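Local coordinates for protein chorismate synthase (Aquifex aeolicus, PDB 1Q1L) that probably catalyses the anti-1,4-elimination of phosphate from 5-enolpyruvylshikimate-3-phosphate to give chorismate, the last step of the shikimate pathway, with reduced FMN as cofactor, at residues I29-L33 with G381-V387; F155-I161 with L375-L379. One frame throughout, in Å; residues are numbered along the deposited sequence.

Interaction 1 (I29-L33 with G381-V387)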
loop_
_atom_site.group_PDB
_atom_site.type_symbol
_atom_site.label_atom_id
_atom_site.label_comp_id
_atom_site.label_asym_id
_atom_site.label_seq_id
_atom_site.Cartn_x
_atom_site.Cartn_y
_atom_site.Cartn_z
ATOM N N ILE A 29 -2.281 14.880 -7.138
ATOM C CA ILE A 29 -2.108 15.749 -8.306
ATOM C C ILE A 29 -1.346 16.981 -7.831
ATOM O O ILE A 29 -1.718 17.595 -6.841
ATOM C CB ILE A 29 -3.456 16.185 -8.908
ATOM C CG1 ILE A 29 -4.239 14.952 -9.373
ATOM C CG2 ILE A 29 -3.213 17.105 -10.103
ATOM C CD1 ILE A 29 -3.653 14.272 -10.596
ATOM N N PRO A 30 -0.261 17.351 -8.526
ATOM C CA PRO A 30 0.518 18.523 -8.108
ATOM C C PRO A 30 -0.281 19.813 -8.032
ATOM O O PRO A 30 -1.353 19.939 -8.635
ATOM C CB PRO A 30 1.624 18.600 -9.153
ATOM C CG PRO A 30 1.784 17.157 -9.581
ATOM C CD PRO A 30 0.355 16.705 -9.698
ATOM N N ALA A 31 0.265 20.767 -7.284
ATOM C CA ALA A 31 -0.347 22.078 -7.112
ATOM C C ALA A 31 -0.104 22.943 -8.342
ATOM O O ALA A 31 0.872 22.747 -9.066
ATOM C CB ALA A 31 0.250 22.774 -5.883
ATOM N N ASN A 32 -1.002 23.901 -8.559
ATOM C CA ASN A 32 -0.909 24.852 -9.658
ATOM C C ASN A 32 -1.360 24.324 -11.014
ATOM O O ASN A 32 -0.992 24.872 -12.052
ATOM C CB ASN A 32 0.519 25.414 -9.749
ATOM C CG ASN A 32 0.927 26.181 -8.491
ATOM O OD1 ASN A 32 2.106 26.469 -8.279
ATOM N ND2 ASN A 32 -0.051 26.517 -7.657
ATOM N N LEU A 33 -2.153 23.259 -11.001
ATOM C CA LEU A 33 -2.696 22.690 -12.230
ATOM C C LEU A 33 -4.064 23.327 -12.461
ATOM O O LEU A 33 -4.950 23.224 -11.614
ATOM C CB LEU A 33 -2.893 21.178 -12.100
ATOM C CG LEU A 33 -3.671 20.543 -13.266
ATOM C CD1 LEU A 33 -2.771 20.494 -14.500
ATOM C CD2 LEU A 33 -4.148 19.137 -12.898
ATOM N N GLY A 381 7.538 15.281 -7.588
ATOM C CA GLY A 381 7.072 16.658 -7.671
ATOM C C GLY A 381 5.794 16.999 -6.926
ATOM O O GLY A 381 4.914 16.157 -6.767
ATOM N N ASP A 382 5.688 18.247 -6.480
ATOM C CA ASP A 382 4.516 18.702 -5.743
ATOM C C ASP A 382 3.794 19.866 -6.431
ATOM O O ASP A 382 2.668 20.209 -6.069
ATOM C CB ASP A 382 4.917 19.080 -4.310
ATOM C CG ASP A 382 5.376 17.872 -3.491
ATOM O OD1 ASP A 382 4.600 16.897 -3.374
ATOM O OD2 ASP A 382 6.506 17.895 -2.961
ATOM N N PHE A 383 4.447 20.479 -7.414
ATOM C CA PHE A 383 3.829 21.566 -8.178
ATOM C C PHE A 383 4.182 21.402 -9.651
ATOM O O PHE A 383 5.239 20.876 -9.987
ATOM C CB PHE A 383 4.249 22.952 -7.663
ATOM C CG PHE A 383 5.726 23.105 -7.416
ATOM C CD1 PHE A 383 6.323 22.530 -6.297
ATOM C CD2 PHE A 383 6.510 23.863 -8.280
ATOM C CE1 PHE A 383 7.681 22.713 -6.041
ATOM C CE2 PHE A 383 7.872 24.052 -8.032
ATOM C CZ PHE A 383 8.458 23.477 -6.908
HETATM N N MSE A 384 3.284 21.849 -10.521
HETATM C CA MSE A 384 3.448 21.706 -11.964
HETATM C C MSE A 384 4.754 22.196 -12.571
HETATM O O MSE A 384 5.311 21.546 -13.458
HETATM C CB MSE A 384 2.267 22.356 -12.681
HETATM C CG MSE A 384 0.945 21.636 -12.449
HETATM SE SE MSE A 384 1.030 19.726 -12.827
HETATM C CE MSE A 384 1.600 19.825 -14.679
ATOM N N GLU A 385 5.239 23.340 -12.106
ATOM C CA GLU A 385 6.485 23.899 -12.609
ATOM C C GLU A 385 7.628 22.898 -12.398
ATOM O O GLU A 385 8.480 22.704 -13.264
ATOM C CB GLU A 385 6.802 25.204 -11.871
ATOM C CG GLU A 385 5.775 26.341 -12.050
ATOM C CD GLU A 385 4.371 26.038 -11.498
ATOM O OE1 GLU A 385 4.230 25.651 -10.312
ATOM O OE2 GLU A 385 3.396 26.211 -12.269
ATOM N N GLU A 386 7.628 22.263 -11.232
ATOM C CA GLU A 386 8.651 21.289 -10.847
ATOM C C GLU A 386 8.587 20.010 -11.697
ATOM O O GLU A 386 9.608 19.525 -12.197
ATOM C CB GLU A 386 8.455 20.958 -9.364
ATOM C CG GLU A 386 9.446 20.002 -8.755
ATOM C CD GLU A 386 9.282 19.920 -7.242
ATOM O OE1 GLU A 386 8.211 19.470 -6.765
ATOM O OE2 GLU A 386 10.229 20.321 -6.533
ATOM N N VAL A 387 7.384 19.472 -11.855
ATOM C CA VAL A 387 7.180 18.257 -12.630
ATOM C C VAL A 387 7.490 18.478 -14.112
ATOM O O VAL A 387 8.126 17.641 -14.750
ATOM C CB VAL A 387 5.726 17.754 -12.480
ATOM C CG1 VAL A 387 5.543 16.444 -13.229
ATOM C CG2 VAL A 387 5.394 17.569 -11.006
#

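Interaction 2 (F155-I161 with L375-L379)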
loop_
_atom_site.group_PDB
_atom_site.type_symbol
_atom_site.label_atom_id
_atom_site.label_comp_id
_atom_site.label_asym_id
_atom_site.label_seq_id
_atom_site.Cartn_x
_atom_site.Cartn_y
_atom_site.Cartn_z
ATOM N N PHE A 155 -4.170 16.711 -16.149
ATOM C CA PHE A 155 -2.775 16.661 -15.723
ATOM C C PHE A 155 -1.862 16.201 -16.871
ATOM O O PHE A 155 -0.839 16.825 -17.156
ATOM C CB PHE A 155 -2.629 15.706 -14.530
ATOM C CG PHE A 155 -1.200 15.424 -14.155
ATOM C CD1 PHE A 155 -0.396 16.421 -13.607
ATOM C CD2 PHE A 155 -0.647 14.167 -14.392
ATOM C CE1 PHE A 155 0.944 16.169 -13.303
ATOM C CE2 PHE A 155 0.687 13.905 -14.092
ATOM C CZ PHE A 155 1.487 14.908 -13.547
ATOM N N LEU A 156 -2.249 15.116 -17.531
ATOM C CA LEU A 156 -1.469 14.548 -18.632
ATOM C C LEU A 156 -1.339 15.460 -19.843
ATOM O O LEU A 156 -0.304 15.471 -20.516
ATOM C CB LEU A 156 -2.086 13.229 -19.094
ATOM C CG LEU A 156 -1.955 12.013 -18.184
ATOM C CD1 LEU A 156 -2.749 10.856 -18.778
ATOM C CD2 LEU A 156 -0.489 11.641 -18.029
ATOM N N SER A 157 -2.399 16.206 -20.135
ATOM C CA SER A 157 -2.385 17.110 -21.274
ATOM C C SER A 157 -1.341 18.207 -21.113
ATOM O O SER A 157 -0.873 18.764 -22.105
ATOM C CB SER A 157 -3.773 17.728 -21.478
ATOM O OG SER A 157 -4.179 18.458 -20.339
ATOM N N GLU A 158 -0.969 18.519 -19.875
ATOM C CA GLU A 158 0.030 19.556 -19.628
ATOM C C GLU A 158 1.377 19.114 -20.181
ATOM O O GLU A 158 2.276 19.936 -20.393
ATOM C CB GLU A 158 0.181 19.833 -18.126
ATOM C CG GLU A 158 -1.056 20.392 -17.442
ATOM C CD GLU A 158 -1.456 21.759 -17.965
ATOM O OE1 GLU A 158 -0.565 22.615 -18.156
ATOM O OE2 GLU A 158 -2.665 21.982 -18.174
ATOM N N PHE A 159 1.528 17.811 -20.397
ATOM C CA PHE A 159 2.776 17.284 -20.931
ATOM C C PHE A 159 2.582 16.886 -22.388
ATOM O O PHE A 159 3.440 16.245 -22.981
ATOM C CB PHE A 159 3.239 16.071 -20.124
ATOM C CG PHE A 159 3.335 16.327 -18.649
ATOM C CD1 PHE A 159 2.221 16.179 -17.832
ATOM C CD2 PHE A 159 4.529 16.765 -18.083
ATOM C CE1 PHE A 159 2.293 16.467 -16.468
ATOM C CE2 PHE A 159 4.613 17.057 -16.725
ATOM C CZ PHE A 159 3.490 16.907 -15.915
ATOM N N GLY A 160 1.442 17.266 -22.957
ATOM C CA GLY A 160 1.167 16.937 -24.344
ATOM C C GLY A 160 0.675 15.519 -24.550
ATOM O O GLY A 160 0.550 15.059 -25.692
ATOM N N ILE A 161 0.381 14.827 -23.451
ATOM C CA ILE A 161 -0.098 13.447 -23.514
ATOM C C ILE A 161 -1.610 13.436 -23.746
ATOM O O ILE A 161 -2.386 13.974 -22.955
ATOM C CB ILE A 161 0.281 12.670 -22.222
ATOM C CG1 ILE A 161 1.806 12.461 -22.182
ATOM C CG2 ILE A 161 -0.458 11.339 -22.161
ATOM C CD1 ILE A 161 2.337 11.867 -20.887
ATOM N N LEU A 375 3.469 8.458 -14.457
ATOM C CA LEU A 375 4.277 9.609 -14.809
ATOM C C LEU A 375 4.765 10.282 -13.525
ATOM O O LEU A 375 5.933 10.644 -13.414
ATOM C CB LEU A 375 3.473 10.591 -15.661
ATOM C CG LEU A 375 4.284 11.755 -16.241
ATOM C CD1 LEU A 375 5.468 11.224 -17.033
ATOM C CD2 LEU A 375 3.390 12.615 -17.123
ATOM N N LEU A 376 3.876 10.426 -12.549
ATOM C CA LEU A 376 4.250 11.044 -11.281
ATOM C C LEU A 376 5.265 10.186 -10.535
ATOM O O LEU A 376 6.129 10.711 -9.837
ATOM C CB LEU A 376 3.006 11.272 -10.422
ATOM C CG LEU A 376 2.141 12.448 -10.884
ATOM C CD1 LEU A 376 0.780 12.404 -10.192
ATOM C CD2 LEU A 376 2.872 13.760 -10.580
ATOM N N GLU A 377 5.164 8.868 -10.698
ATOM C CA GLU A 377 6.080 7.916 -10.068
ATOM C C GLU A 377 7.499 8.139 -10.588
ATOM O O GLU A 377 8.475 8.058 -9.842
ATOM C CB GLU A 377 5.642 6.482 -10.396
ATOM C CG GLU A 377 6.549 5.389 -9.864
ATOM C CD GLU A 377 6.173 4.003 -10.383
ATOM O OE1 GLU A 377 6.698 3.003 -9.848
ATOM O OE2 GLU A 377 5.359 3.907 -11.332
ATOM N N LYS A 378 7.600 8.415 -11.884
ATOM C CA LYS A 378 8.885 8.649 -12.529
ATOM C C LYS A 378 9.444 10.042 -12.233
ATOM O O LYS A 378 10.628 10.199 -11.937
ATOM C CB LYS A 378 8.733 8.478 -14.046
ATOM C CG LYS A 378 9.959 8.855 -14.861
ATOM C CD LYS A 378 11.135 7.938 -14.572
ATOM C CE LYS A 378 12.301 8.260 -15.490
ATOM N NZ LYS A 378 13.487 7.391 -15.245
ATOM N N LEU A 379 8.576 11.045 -12.312
ATOM C CA LEU A 379 8.965 12.432 -12.103
ATOM C C LEU A 379 8.965 12.953 -10.665
ATOM O O LEU A 379 9.837 13.729 -10.300
ATOM C CB LEU A 379 8.071 13.331 -12.962
ATOM C CG LEU A 379 8.493 13.676 -14.402
ATOM C CD1 LEU A 379 9.322 12.576 -15.028
ATOM C CD2 LEU A 379 7.242 13.961 -15.215
#

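Interaction 1 (I29-L33 with G381-V387)
Ala31 is held by both of its backbone polar groups. Its N gives a nearly straight hydrogen bond (178° at the hydrogen) to Asp382 O at 2.7 Å, and its O accepts Met384 N at 3.0 Å; Phe383 CA adds a CH...O contact to the same oxygen at 3.3 Å. The two bonds flank Phe383, making a single beta bridge between Ala31 and the N-cap residue of helix 384-399, so one first-turn amide of that helix, Met384 N, is satisfied by a carbonyl from the loop after strand 21-27. Asp382 N is bound by Glu386 OE1 (2.8 Å), a side chain reaching back from the first turn. Asp382 OD2 forms salt bridges with Lys378 of the third subunit and Lys124 of the second, whereas Glu385 OE1 accepts Asn126 ND2 of the second. Apolar contacts lie beside the bridge: the selenomethionine Met384, bent at chi2 and chi3 (-52° and -58°), brings SE to Pro30 CB at 3.9 Å and lays CG beside Leu33 CB, while Val387 CG2 meets Pro30 CG at 3.9 Å, the side chains crossing at about a right angle.

Interaction 2 (F155-I161 with L375-L379)
Helix 142-157 runs out into a turn facing the last residues of helix 356-379, the backbones coming nearest at Leu156 and Leu375, whose CA atoms are 8.5 Å apart; no hydrogen bond joins them. Leu375 CD2 carries much of the contact. It sits over one face of the Phe159 ring in a CH-pi contact, 4.0 Å from the centroid and 18° off the normal, and also meets Leu156 CD2 at 4.1 Å and, tip to tip, Ile161 CD1 at 4.0 Å. With CG anti to the backbone N (chi1 171°), Phe155 lays its ring against Leu376, CZ packing on CD2 of that leucine at 3.5 Å. The edge of the Phe159 ring at CE1 stands over a face of the Phe155 ring, 3.4 Å above its plane, so the rings brace each other within their segment. Replacing Phe155 with an alanine would probably leave a gap beside Leu376 and set the Phe159 ring free to shift from Leu375. Leu156 O binds two amides from opposite faces of its plane: Phe159 N at 3.0 Å and Ile161 N at 3.1 Å. The latter bond, with Gly160 N to Ser157 O, defines a Schellman motif with Gly160 as its C-prime residue, and this helix ending turns Phe159 and Ile161 onto Leu375 in the hydrophobic packing of the C-terminal end of helix 142-157, and the turn after it, on helix 356-379.

How the interactions relate
The two contacts lie side by side, their centres 10 Å apart. Along the chain interaction 2 is nested within the span closed by interaction 1: the loop after strand 21-27 comes first, then the end of helix 142-157, then the end of helix 356-379 and, after a short linker, the start of helix 384-399. Direct packing joins them: Met384 SE lies 3.6 Å from Phe155 CE1, Val387 CG1 3.4 Å from Phe159 CZ, and Leu33 CD1 3.4 Å from Glu158 CG. The first turn of helix 384-399 thus packs against the end of helix 142-157 and the turn after it, while the linker before it bonds to the loop after strand 21-27. Both contacts also touch the third subunit of the tetramer, which ties this buried region to subunit assembly.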